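Local structure of alpha-amylase G-6 (Bacillus halodurans, 2C3H) at residues T8-K13 and D85-G90; D15-P20 and G68-P73; L22-T27 and H52-V57; S59-F64 and G79-Q84. The protein probably binds starch through this family 26 carbohydrate-binding module, one part of a longer amylase, which here holds linked alpha-D-glucose units. All blocks are in the same frame, centred on the assembly; numbering follows the deposited sequence.

Interaction 1 of 4, residues T8-K13 and D85-G90; sequences TIYFKK and DGWFDG
T8-K12 and D85-D89 run side by side in the same direction, their end-to-end vectors 4° apart, with Y10 paired to W87 and F11 to F88 as parallel bridges. Three backbone bonds alternate along the ladder: Y10 N gives to G86 O (2.6 Å), F88 N to Y10 O (3.1 Å) and K12 N to F88 O (3.0 Å). G86, which follows a cis peptide, brings its bare CA to 3.4 Å from T8 O. At that end D85 substitutes a side chain for the ladder: T8 N reaches D85 OD2 at 3.0 Å, from above the carboxylate plane. Beyond the backbone the faces divide. On one, the Y10 ring lies over the six-membered ring of W87 in an offset stack, centroids 3.8 Å apart and planes only 8° off parallel; Y10 CB adds a CH-pi contact to the same ring. On the other, F11 and F88 point the same way, and F88 CD2 meets the F11 ring at its edge. The pair forms the centre of a mixed sheet: 49-54 borders 8-12 on its far side, 92-93 borders 87-88, W49 meets W87 edge-to-face, and F11 stacks on F64 of the facing sheet.

Interaction 2 of 4, residues D15-P20 and G68-P73; sequences DSWGTP and GTNQWP. With GLC (alpha-D-glucopyranose), chain I; SO4 (sulfate ion), chain R; SO4 (sulfate ion), chain S.
At one end of the beta-sandwich, W17 from the loop between strands 7-12 and 21-28 lays its indole against N70 and W72, where strand 71-82 begins; the contact is apolar. N70 CB sits over one face of the indole, 3.7 Å from the centroid of the five-membered ring and 19° off its normal, a CH-pi contact; ring and amide planes are only 10° apart. Farther along the ring, W17 CH2 touches W72 CB at 3.8 Å, while W72 N lies at the ring edge. With CG beside the backbone N (chi1 -81°), the indole is carried toward 70-72. W17 closes this end of the beta-sandwich, where its ring also meets F11 of the mixed sheet and F64 of the three-stranded sheet. A glycine in place of W17 would probably leave N70 CB and W72 CB without their aromatic cover and open a gap beside F64. The loop's polar atoms instead hold sulfates, probably from the crystallisation liquor: S16 N gives one bond to O2 of sulfate R at 3.1 Å, S16 OG gives another at 2.5 Å, and T19 N donates to O4 of sulfate S at 2.8 Å. Across the strand from W17, the Q71 side chain extends to the glucose of chain I.

Interaction 3 of 4, residues L22-T27 and H52-V57; sequences LYYYDT and HTIEGV. With GLC (alpha-D-glucopyranose), chain B; GLC (alpha-D-glucopyranose), chain I.
I54 and Y24 form the tight part of this contact: I54 CD1 stands 3.7 Å from the centroid of the Y24 ring, 21° off its normal, a CH-pi contact that brings it to 3.5 Å from Y24 CG. The same methyl also meets L22 CD2 at 3.8 Å. Y24 presents a ring face to I54 because CG lies between the backbone N and the carbonyl carbon, chi1 56°. Where the chain has turned its corner at D26, T27 CB closes on V57 CG2 at 3.5 Å, and T27 OG1 is bonded to E33 and to V31 N. Here the two sheets of a beta-sandwich lie face to face: segments 22-25 and 52-54 run 9.5 Å apart, inclined by 16°, and meet through side chains, with no backbone pairing. The looser side is at H52, partly exposed, whose CD2 comes no nearer to L22 CD2 than 4.1 Å; a water bonded to Y24 OH at 2.9 Å lies beside its imidazole. On the opposite face of strand 22-25, Y23 and Y25 serve the sugar. Y23 OH bonds O6 of the chain B glucose at 2.6 Å, and C6 of that glucose sits over the centre of the Y25 ring, whose OH also bonds G79 N. A serine in place of Y25 would probably take away the ring face under that C6 and leave G79 N without this partner.

Interaction 4 of 4, residues S59-F64 and G79-Q84; sequences SVRLLF and GFFRDQ
S59-F64 and G79-R82 meet as antiparallel neighbours in the beta hairpin of strands 59-65 and 71-82, at one side of the three-stranded sheet. V60 pairs with R82 and L62 with F80, each a hydrogen-bonded pair, and R61 with F81 is the non-hydrogen-bonded pair between them. The four bonds are V60 N to R82 O (2.6 Å), R82 N to V60 O (3.0 Å), L62 N to F80 O (2.8 Å) and F80 N to L62 O (2.7 Å). CA-H...O contacts fill the rungs between. The hairpin supplies two of the three strands of one sheet of the beta-sandwich, and its faces are used differently. On the side of V60, L62, F80 and R82, which looks into the module, F64 CE2 lies 4.2 Å from F80 CD2, while the R82 chain bends so that NH2 bonds Q84 O and the guanidinium meets W92 in a cation-pi contact. On the side of R61 and F81, F81 CD1 lies over the centre of the R61 guanidinium, with the planes 40° apart; F81 CG is anti to the backbone N (chi1 -177°), which carries the far end of its ring to S59 CB at 3.7 Å from CZ. R61 is held further by a salt bridge to D26, and its NE gives to a water that in turn donates to G79 O. Packing is tight where G79 passes L63, with CA 3.4 Å from L63 CD1; a side chain at G79 would run into the backbone at R61 and L62.

Interaction 1 lies in the mixed sheet and interaction 4 in the facing three-stranded one; their centres are 11 Å apart, and I9, F11 and F88 pack on L62, F64 and F80. Interaction 3, about 8 Å centre to centre from interaction 4, bridges the two sheets: L63 N lies 2.8 Å from Y23 O in one, and I9 N lies 2.9 Å from H52 O in the other. Interaction 2 closes one end, about 18 Å centre to centre from interaction 3, yet both touch the glucose of chain I. Y23, Y25 and Q71 reach the sugar from the outer face, while L22, Y24 and W72 point inward; the side chain of F11 is about 14 Å from a glucose.

Interaction 1 of 4, residues T8-K13 and D85-G90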
# COMPACT_ATOMS: atom_id res chain seq x y z
N THR A 8 -8.01 4.50 0.93
CA THR A 8 -7.69 4.20 -0.46
C THR A 8 -6.28 4.70 -0.71
O THR A 8 -5.88 5.83 -0.37
CB THR A 8 -8.70 4.86 -1.43
OG1 THR A 8 -10.03 4.44 -1.08
CG2 THR A 8 -8.54 4.34 -2.86
N ILE A 9 -5.50 3.80 -1.26
CA ILE A 9 -4.09 4.06 -1.49
C ILE A 9 -3.79 3.70 -2.92
O ILE A 9 -4.22 2.67 -3.44
CB ILE A 9 -3.24 3.25 -0.45
CG1 ILE A 9 -3.24 4.01 0.88
CG2 ILE A 9 -1.82 3.09 -0.93
CD1 ILE A 9 -3.52 3.15 1.97
N TYR A 10 -3.04 4.57 -3.56
CA TYR A 10 -2.70 4.39 -4.94
C TYR A 10 -1.21 4.30 -4.92
O TYR A 10 -0.58 4.96 -4.11
CB TYR A 10 -3.16 5.58 -5.77
CG TYR A 10 -4.66 5.75 -5.80
CD1 TYR A 10 -5.43 5.17 -6.81
CD2 TYR A 10 -5.31 6.52 -4.83
CE1 TYR A 10 -6.83 5.33 -6.83
CE2 TYR A 10 -6.69 6.70 -4.84
CZ TYR A 10 -7.44 6.10 -5.83
OH TYR A 10 -8.80 6.26 -5.80
N PHE A 11 -0.65 3.48 -5.80
CA PHE A 11 0.80 3.27 -5.79
C PHE A 11 1.31 3.15 -7.20
O PHE A 11 0.85 2.30 -7.94
CB PHE A 11 1.12 1.97 -5.03
CG PHE A 11 2.55 1.55 -5.11
CD1 PHE A 11 3.55 2.33 -4.53
CD2 PHE A 11 2.90 0.35 -5.74
CE1 PHE A 11 4.89 1.91 -4.58
CE2 PHE A 11 4.26 -0.07 -5.81
CZ PHE A 11 5.25 0.69 -5.21
N LYS A 12 2.27 3.99 -7.58
CA LYS A 12 2.91 3.88 -8.88
C LYS A 12 3.95 2.75 -8.90
O LYS A 12 4.97 2.83 -8.23
CB LYS A 12 3.59 5.18 -9.24
CG LYS A 12 3.75 5.32 -10.75
CD LYS A 12 4.51 6.57 -11.09
CE LYS A 12 4.04 7.09 -12.45
NZ LYS A 12 4.99 6.75 -13.51
N LYS A 13 3.70 1.72 -9.71
CA LYS A 13 4.53 0.55 -9.76
C LYS A 13 5.91 0.84 -10.40
O LYS A 13 5.99 1.40 -11.47
CB LYS A 13 3.79 -0.57 -10.48
CG LYS A 13 4.53 -1.89 -10.52
CD LYS A 13 3.76 -2.98 -11.32
CE LYS A 13 4.06 -2.91 -12.83
NZ LYS A 13 5.51 -3.10 -13.13
N ASP A 85 -6.07 9.13 2.38
CA ASP A 85 -5.61 8.83 1.04
C ASP A 85 -4.38 9.77 0.72
O ASP A 85 -4.30 10.88 1.25
CB ASP A 85 -6.80 9.09 0.11
CG ASP A 85 -8.11 8.36 0.54
OD1 ASP A 85 -9.19 8.71 0.03
OD2 ASP A 85 -8.20 7.44 1.35
N GLY A 86 -3.42 9.38 -0.13
CA GLY A 86 -3.42 8.15 -0.83
C GLY A 86 -2.46 7.94 -2.00
O GLY A 86 -2.44 6.77 -2.39
N TRP A 87 -1.73 8.92 -2.58
CA TRP A 87 -0.89 8.61 -3.83
C TRP A 87 0.63 8.61 -3.68
O TRP A 87 1.25 9.66 -3.37
CB TRP A 87 -1.22 9.48 -5.07
CG TRP A 87 -2.68 9.55 -5.43
CD1 TRP A 87 -3.68 10.14 -4.69
CD2 TRP A 87 -3.32 9.04 -6.62
NE1 TRP A 87 -4.89 10.00 -5.33
CE2 TRP A 87 -4.70 9.33 -6.52
CE3 TRP A 87 -2.86 8.36 -7.77
CZ2 TRP A 87 -5.61 8.97 -7.51
CZ3 TRP A 87 -3.78 7.99 -8.74
CH2 TRP A 87 -5.14 8.32 -8.61
N PHE A 88 1.23 7.45 -3.91
CA PHE A 88 2.67 7.34 -3.71
C PHE A 88 3.43 7.03 -4.99
O PHE A 88 3.30 5.92 -5.52
CB PHE A 88 3.02 6.26 -2.66
CG PHE A 88 4.47 6.23 -2.31
CD1 PHE A 88 5.01 7.17 -1.40
CD2 PHE A 88 5.32 5.30 -2.88
CE1 PHE A 88 6.36 7.14 -1.07
CE2 PHE A 88 6.70 5.27 -2.57
CZ PHE A 88 7.21 6.18 -1.66
N ASP A 89 4.30 7.96 -5.41
CA ASP A 89 5.10 7.78 -6.63
C ASP A 89 6.58 7.87 -6.30
O ASP A 89 7.39 8.19 -7.18
CB ASP A 89 4.76 8.86 -7.67
CG ASP A 89 4.98 10.25 -7.15
OD1 ASP A 89 4.81 11.21 -7.91
OD2 ASP A 89 5.34 10.49 -5.96
N GLY A 90 6.92 7.62 -5.03
CA GLY A 90 8.25 7.87 -4.51
C GLY A 90 8.24 8.98 -3.47
O GLY A 90 9.20 9.13 -2.70

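Interaction 2 of 4, residues D15-P20 and G68-P73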
# COMPACT_ATOMS: atom_id res chain seq x y z
N ASP A 15 8.99 -0.01 -12.68
CA ASP A 15 8.93 -0.78 -13.95
C ASP A 15 9.33 -2.24 -13.76
O ASP A 15 8.67 -3.12 -14.31
CB ASP A 15 9.76 -0.14 -15.07
CG ASP A 15 9.08 1.12 -15.65
OD1 ASP A 15 9.77 1.90 -16.36
OD2 ASP A 15 7.86 1.40 -15.46
N SER A 16 10.35 -2.49 -12.96
CA SER A 16 10.85 -3.87 -12.76
C SER A 16 10.04 -4.72 -11.76
O SER A 16 10.44 -5.86 -11.49
CB SER A 16 12.25 -3.82 -12.22
OG SER A 16 12.13 -3.41 -10.86
N TRP A 17 8.98 -4.17 -11.18
CA TRP A 17 8.18 -4.90 -10.22
C TRP A 17 7.10 -5.72 -10.89
O TRP A 17 6.53 -5.32 -11.92
CB TRP A 17 7.46 -3.97 -9.21
CG TRP A 17 8.30 -3.47 -8.06
CD1 TRP A 17 9.66 -3.17 -8.07
CD2 TRP A 17 7.84 -3.17 -6.74
NE1 TRP A 17 10.04 -2.71 -6.83
CE2 TRP A 17 8.95 -2.69 -6.00
CE3 TRP A 17 6.60 -3.24 -6.10
CZ2 TRP A 17 8.84 -2.28 -4.66
CZ3 TRP A 17 6.50 -2.86 -4.76
CH2 TRP A 17 7.61 -2.37 -4.06
N GLY A 18 6.76 -6.82 -10.24
CA GLY A 18 5.51 -7.50 -10.53
C GLY A 18 4.32 -6.68 -10.04
O GLY A 18 4.52 -5.57 -9.53
N THR A 19 3.09 -7.18 -10.19
CA THR A 19 1.97 -6.32 -9.80
C THR A 19 1.94 -6.11 -8.30
O THR A 19 2.18 -7.01 -7.57
CB THR A 19 0.59 -6.63 -10.52
OG1 THR A 19 -0.43 -7.00 -9.58
CG2 THR A 19 0.68 -7.71 -11.48
N PRO A 20 1.78 -4.88 -7.86
CA PRO A 20 2.00 -4.58 -6.45
C PRO A 20 0.97 -5.19 -5.49
O PRO A 20 -0.23 -5.26 -5.83
CB PRO A 20 1.93 -3.05 -6.42
CG PRO A 20 1.21 -2.65 -7.68
CD PRO A 20 1.48 -3.67 -8.66
N GLY A 68 7.27 -11.27 -5.61
CA GLY A 68 8.70 -11.57 -5.44
C GLY A 68 9.28 -11.11 -4.11
O GLY A 68 8.60 -11.14 -3.06
N THR A 69 10.53 -10.63 -4.16
CA THR A 69 11.23 -10.10 -3.00
C THR A 69 11.32 -8.59 -2.96
O THR A 69 12.06 -8.02 -2.13
CB THR A 69 12.69 -10.65 -2.94
OG1 THR A 69 13.42 -10.13 -4.09
CG2 THR A 69 12.70 -12.16 -3.08
N ASN A 70 10.62 -7.91 -3.86
CA ASN A 70 10.74 -6.47 -3.87
C ASN A 70 9.82 -5.93 -2.79
O ASN A 70 8.76 -6.50 -2.51
CB ASN A 70 10.33 -5.89 -5.22
CG ASN A 70 11.25 -6.32 -6.37
OD1 ASN A 70 10.78 -6.82 -7.43
ND2 ASN A 70 12.55 -6.13 -6.18
N GLN A 71 10.21 -4.82 -2.20
CA GLN A 71 9.33 -4.12 -1.26
C GLN A 71 9.84 -2.70 -1.17
O GLN A 71 11.00 -2.41 -1.48
CB GLN A 71 9.26 -4.76 0.15
CG GLN A 71 10.62 -4.84 0.85
CD GLN A 71 10.51 -5.47 2.21
OE1 GLN A 71 10.26 -4.78 3.21
NE2 GLN A 71 10.63 -6.78 2.26
N TRP A 72 8.95 -1.83 -0.74
CA TRP A 72 9.26 -0.43 -0.52
C TRP A 72 8.37 0.03 0.67
O TRP A 72 7.15 0.05 0.53
CB TRP A 72 8.93 0.34 -1.81
CG TRP A 72 9.42 1.73 -1.89
CD1 TRP A 72 9.97 2.48 -0.91
CD2 TRP A 72 9.43 2.54 -3.08
NE1 TRP A 72 10.27 3.74 -1.39
CE2 TRP A 72 9.96 3.80 -2.72
CE3 TRP A 72 9.01 2.33 -4.41
CZ2 TRP A 72 10.12 4.82 -3.64
CZ3 TRP A 72 9.13 3.36 -5.32
CH2 TRP A 72 9.72 4.58 -4.94
N PRO A 73 8.93 0.38 1.81
CA PRO A 73 10.39 0.42 2.07
C PRO A 73 11.05 -0.94 2.34
O PRO A 73 10.37 -1.99 2.33
CB PRO A 73 10.47 1.29 3.32
CG PRO A 73 9.31 0.91 4.04
CD PRO A 73 8.19 0.84 2.99
C1 GLC I . 9.20 -9.31 5.78
C2 GLC I . 9.48 -7.89 5.31
C3 GLC I . 9.38 -6.93 6.47
C4 GLC I . 7.98 -7.05 7.07
C5 GLC I . 7.74 -8.48 7.51
C6 GLC I . 6.33 -8.61 8.09
O1 GLC I . 10.22 -9.76 6.66
O2 GLC I . 10.76 -7.81 4.72
O3 GLC I . 9.62 -5.56 6.15
O4 GLC I . 7.97 -6.21 8.19
O5 GLC I . 7.93 -9.39 6.43
O6 GLC I . 6.07 -9.93 8.57
S SO4 R . 12.82 0.15 -11.68
O1 SO4 R . 12.45 1.50 -11.29
O2 SO4 R . 12.08 -0.87 -10.92
O3 SO4 R . 12.52 0.01 -13.11
O4 SO4 R . 14.24 -0.06 -11.37
S SO4 S . 2.13 -10.81 -11.12
O1 SO4 S . 0.79 -10.48 -11.56
O2 SO4 S . 2.05 -11.19 -9.71
O3 SO4 S . 2.64 -11.96 -11.87
O4 SO4 S . 3.09 -9.71 -11.33

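Interaction 3 of 4, residues L22-T27 and H52-V57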
# COMPACT_ATOMS: atom_id res chain seq x y z
N LEU A 22 -0.30 -4.71 -1.25
CA LEU A 22 -0.29 -3.75 -0.17
C LEU A 22 -0.26 -4.51 1.14
O LEU A 22 -1.24 -5.22 1.48
CB LEU A 22 -1.52 -2.86 -0.24
CG LEU A 22 -1.43 -1.68 0.75
CD1 LEU A 22 -0.49 -0.67 0.13
CD2 LEU A 22 -2.77 -1.01 1.04
N TYR A 23 0.86 -4.41 1.86
CA TYR A 23 0.96 -5.03 3.18
C TYR A 23 0.70 -3.92 4.20
O TYR A 23 1.15 -2.77 4.00
CB TYR A 23 2.32 -5.73 3.38
CG TYR A 23 2.55 -6.14 4.80
CD1 TYR A 23 2.02 -7.35 5.28
CD2 TYR A 23 3.25 -5.33 5.68
CE1 TYR A 23 2.21 -7.74 6.60
CE2 TYR A 23 3.44 -5.71 7.00
CZ TYR A 23 2.90 -6.93 7.45
OH TYR A 23 3.04 -7.33 8.75
N TYR A 24 -0.03 -4.24 5.28
CA TYR A 24 -0.36 -3.21 6.26
C TYR A 24 -0.54 -3.76 7.67
O TYR A 24 -0.95 -4.88 7.83
CB TYR A 24 -1.61 -2.43 5.82
CG TYR A 24 -2.85 -3.28 5.56
CD1 TYR A 24 -3.13 -3.78 4.27
CD2 TYR A 24 -3.77 -3.54 6.60
CE1 TYR A 24 -4.25 -4.53 4.03
CE2 TYR A 24 -4.90 -4.31 6.38
CZ TYR A 24 -5.14 -4.80 5.11
OH TYR A 24 -6.27 -5.54 4.89
N TYR A 25 -0.22 -2.97 8.69
CA TYR A 25 -0.36 -3.43 10.08
C TYR A 25 -0.58 -2.16 10.87
O TYR A 25 -0.66 -1.07 10.26
CB TYR A 25 0.89 -4.20 10.53
CG TYR A 25 2.16 -3.37 10.50
CD1 TYR A 25 2.83 -3.12 9.28
CD2 TYR A 25 2.70 -2.82 11.67
CE1 TYR A 25 4.03 -2.36 9.24
CE2 TYR A 25 3.90 -2.03 11.64
CZ TYR A 25 4.54 -1.83 10.40
OH TYR A 25 5.67 -1.07 10.31
N ASP A 26 -0.66 -2.29 12.21
CA ASP A 26 -1.07 -1.22 13.10
C ASP A 26 -2.37 -0.57 12.64
O ASP A 26 -2.47 0.67 12.71
CB ASP A 26 -0.01 -0.11 13.14
CG ASP A 26 1.14 -0.42 14.07
OD1 ASP A 26 1.30 -1.61 14.47
OD2 ASP A 26 1.95 0.48 14.41
N THR A 27 -3.34 -1.35 12.16
CA THR A 27 -4.60 -0.76 11.76
C THR A 27 -5.29 -0.11 12.97
O THR A 27 -5.27 -0.63 14.10
CB THR A 27 -5.55 -1.73 11.01
OG1 THR A 27 -5.75 -2.91 11.78
CG2 THR A 27 -4.93 -2.23 9.72
N HIS A 52 -5.63 0.16 -3.67
CA HIS A 52 -6.38 -0.71 -2.76
C HIS A 52 -6.97 0.10 -1.61
O HIS A 52 -6.36 1.07 -1.13
CB HIS A 52 -5.51 -1.85 -2.26
CG HIS A 52 -6.21 -2.81 -1.34
ND1 HIS A 52 -6.90 -3.92 -1.79
CD2 HIS A 52 -6.26 -2.87 0.01
CE1 HIS A 52 -7.37 -4.60 -0.75
NE2 HIS A 52 -6.99 -3.98 0.35
N THR A 53 -8.18 -0.28 -1.21
CA THR A 53 -8.87 0.35 -0.10
C THR A 53 -8.83 -0.61 1.10
O THR A 53 -9.28 -1.77 1.03
CB THR A 53 -10.34 0.69 -0.53
OG1 THR A 53 -10.29 1.52 -1.68
CG2 THR A 53 -11.09 1.56 0.49
N ILE A 54 -8.28 -0.12 2.20
CA ILE A 54 -8.39 -0.87 3.45
C ILE A 54 -9.72 -0.50 4.12
O ILE A 54 -9.90 0.63 4.60
CB ILE A 54 -7.20 -0.60 4.36
CG1 ILE A 54 -5.93 -1.08 3.67
CG2 ILE A 54 -7.40 -1.29 5.72
CD1 ILE A 54 -4.66 -0.53 4.26
N GLU A 55 -10.68 -1.43 4.12
CA GLU A 55 -11.94 -1.14 4.82
C GLU A 55 -11.72 -1.01 6.35
O GLU A 55 -10.86 -1.70 6.93
CB GLU A 55 -13.06 -2.16 4.51
CG GLU A 55 -13.31 -2.50 3.04
CD GLU A 55 -13.91 -1.37 2.18
OE1 GLU A 55 -14.14 -0.22 2.69
OE2 GLU A 55 -14.11 -1.62 0.96
N GLY A 56 -12.49 -0.10 6.96
CA GLY A 56 -12.67 -0.05 8.40
C GLY A 56 -11.71 0.78 9.22
O GLY A 56 -11.72 0.71 10.45
N VAL A 57 -10.92 1.61 8.55
CA VAL A 57 -9.64 2.08 9.08
C VAL A 57 -9.50 3.61 8.97
O VAL A 57 -9.83 4.20 7.94
CB VAL A 57 -8.52 1.30 8.29
CG1 VAL A 57 -7.59 2.19 7.53
CG2 VAL A 57 -7.78 0.31 9.18
C1 GLC B . 7.06 -4.84 8.37
C2 GLC B . 7.91 -3.67 8.80
C3 GLC B . 8.42 -3.88 10.21
C4 GLC B . 7.25 -4.21 11.13
C5 GLC B . 6.53 -5.45 10.65
C6 GLC B . 5.29 -5.71 11.47
O2 GLC B . 9.03 -3.60 7.95
O3 GLC B . 9.12 -2.70 10.57
O4 GLC B . 7.67 -4.43 12.45
O5 GLC B . 6.11 -5.28 9.30
O6 GLC B . 4.49 -6.69 10.85
C1 GLC I . 9.20 -9.31 5.78
C2 GLC I . 9.48 -7.89 5.31
C3 GLC I . 9.38 -6.93 6.47
C4 GLC I . 7.98 -7.05 7.07
C5 GLC I . 7.74 -8.48 7.51
C6 GLC I . 6.33 -8.61 8.09
O1 GLC I . 10.22 -9.76 6.66
O2 GLC I . 10.76 -7.81 4.72
O3 GLC I . 9.62 -5.56 6.15
O4 GLC I . 7.97 -6.21 8.19
O5 GLC I . 7.93 -9.39 6.43
O6 GLC I . 6.07 -9.93 8.57
O HOH W 1 -7.76 -4.71 2.53

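Interaction 4 of 4, residues S59-F64 and G79-Q84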
# COMPACT_ATOMS: atom_id res chain seq x y z
N SER A 59 -6.35 4.97 10.32
CA SER A 59 -4.90 5.01 10.13
C SER A 59 -4.32 3.58 9.99
O SER A 59 -4.94 2.58 10.42
CB SER A 59 -4.23 5.79 11.25
OG SER A 59 -4.12 4.99 12.41
N VAL A 60 -3.12 3.52 9.39
CA VAL A 60 -2.42 2.31 9.02
C VAL A 60 -0.91 2.59 8.86
O VAL A 60 -0.51 3.74 8.58
CB VAL A 60 -3.05 1.70 7.72
CG1 VAL A 60 -2.20 1.91 6.48
CG2 VAL A 60 -3.36 0.25 7.90
N ARG A 61 -0.08 1.56 9.08
CA ARG A 61 1.30 1.52 8.56
C ARG A 61 1.34 0.53 7.41
O ARG A 61 0.74 -0.59 7.47
CB ARG A 61 2.31 1.14 9.64
CG ARG A 61 2.47 2.24 10.69
CD ARG A 61 3.63 2.03 11.68
NE ARG A 61 3.86 3.27 12.42
CZ ARG A 61 3.18 3.62 13.51
NH1 ARG A 61 3.45 4.76 14.11
NH2 ARG A 61 2.21 2.83 14.02
N LEU A 62 1.98 0.94 6.32
CA LEU A 62 1.92 0.11 5.14
C LEU A 62 3.24 -0.03 4.39
O LEU A 62 4.09 0.88 4.39
CB LEU A 62 0.77 0.56 4.21
CG LEU A 62 0.93 1.94 3.54
CD1 LEU A 62 1.69 1.98 2.16
CD2 LEU A 62 -0.44 2.56 3.43
N LEU A 63 3.41 -1.16 3.72
CA LEU A 63 4.54 -1.34 2.83
C LEU A 63 3.99 -1.82 1.49
O LEU A 63 3.03 -2.60 1.46
CB LEU A 63 5.51 -2.37 3.39
CG LEU A 63 6.33 -1.92 4.58
CD1 LEU A 63 5.52 -2.24 5.92
CD2 LEU A 63 7.71 -2.53 4.57
N PHE A 64 4.63 -1.40 0.40
CA PHE A 64 4.36 -2.02 -0.91
C PHE A 64 5.34 -3.16 -1.15
O PHE A 64 6.50 -3.08 -0.73
CB PHE A 64 4.44 -0.98 -2.02
CG PHE A 64 3.61 0.28 -1.74
CD1 PHE A 64 2.21 0.29 -1.93
CD2 PHE A 64 4.24 1.45 -1.26
CE1 PHE A 64 1.43 1.45 -1.68
CE2 PHE A 64 3.45 2.63 -0.97
CZ PHE A 64 2.07 2.63 -1.19
N GLY A 79 6.51 0.57 8.22
CA GLY A 79 5.55 0.95 7.20
C GLY A 79 5.45 2.46 7.06
O GLY A 79 5.83 3.20 8.00
N PHE A 80 4.98 2.93 5.89
CA PHE A 80 4.60 4.32 5.75
C PHE A 80 3.31 4.51 6.62
O PHE A 80 2.45 3.65 6.64
CB PHE A 80 4.34 4.68 4.28
CG PHE A 80 5.59 4.76 3.41
CD1 PHE A 80 6.58 5.72 3.63
CD2 PHE A 80 5.74 3.89 2.34
CE1 PHE A 80 7.71 5.77 2.79
CE2 PHE A 80 6.86 3.92 1.52
CZ PHE A 80 7.84 4.87 1.73
N PHE A 81 3.22 5.61 7.35
CA PHE A 81 2.00 5.95 8.12
C PHE A 81 1.03 6.84 7.34
O PHE A 81 1.39 7.93 6.92
CB PHE A 81 2.39 6.63 9.45
CG PHE A 81 1.22 6.93 10.33
CD1 PHE A 81 0.59 5.91 11.05
CD2 PHE A 81 0.70 8.21 10.40
CE1 PHE A 81 -0.53 6.19 11.86
CE2 PHE A 81 -0.42 8.50 11.20
CZ PHE A 81 -1.03 7.49 11.92
N ARG A 82 -0.18 6.34 7.12
CA ARG A 82 -1.34 7.13 6.65
C ARG A 82 -2.46 6.88 7.69
O ARG A 82 -2.60 5.74 8.08
CB ARG A 82 -1.79 6.51 5.34
CG ARG A 82 -0.78 6.50 4.23
CD ARG A 82 -1.10 7.57 3.28
NE ARG A 82 -0.13 8.62 3.43
CZ ARG A 82 -0.32 9.87 3.06
NH1 ARG A 82 0.68 10.71 3.22
NH2 ARG A 82 -1.48 10.28 2.54
N ASP A 83 -3.32 7.77 8.20
CA ASP A 83 -3.90 9.07 7.88
C ASP A 83 -5.05 9.29 6.94
O ASP A 83 -6.14 9.60 7.37
CB ASP A 83 -2.98 10.27 8.03
CG ASP A 83 -3.14 10.88 9.38
OD1 ASP A 83 -3.88 10.29 10.18
OD2 ASP A 83 -2.56 11.90 9.76
N GLN A 84 -4.78 9.22 5.66
CA GLN A 84 -5.72 9.71 4.68
C GLN A 84 -5.21 9.18 3.39
O GLN A 84 -4.06 8.77 3.31
CB GLN A 84 -5.75 11.24 4.69
CG GLN A 84 -4.46 11.95 4.37
CD GLN A 84 -4.52 13.44 4.71
OE1 GLN A 84 -5.38 13.87 5.49
NE2 GLN A 84 -3.62 14.24 4.12
O HOH W 2 5.55 4.41 10.84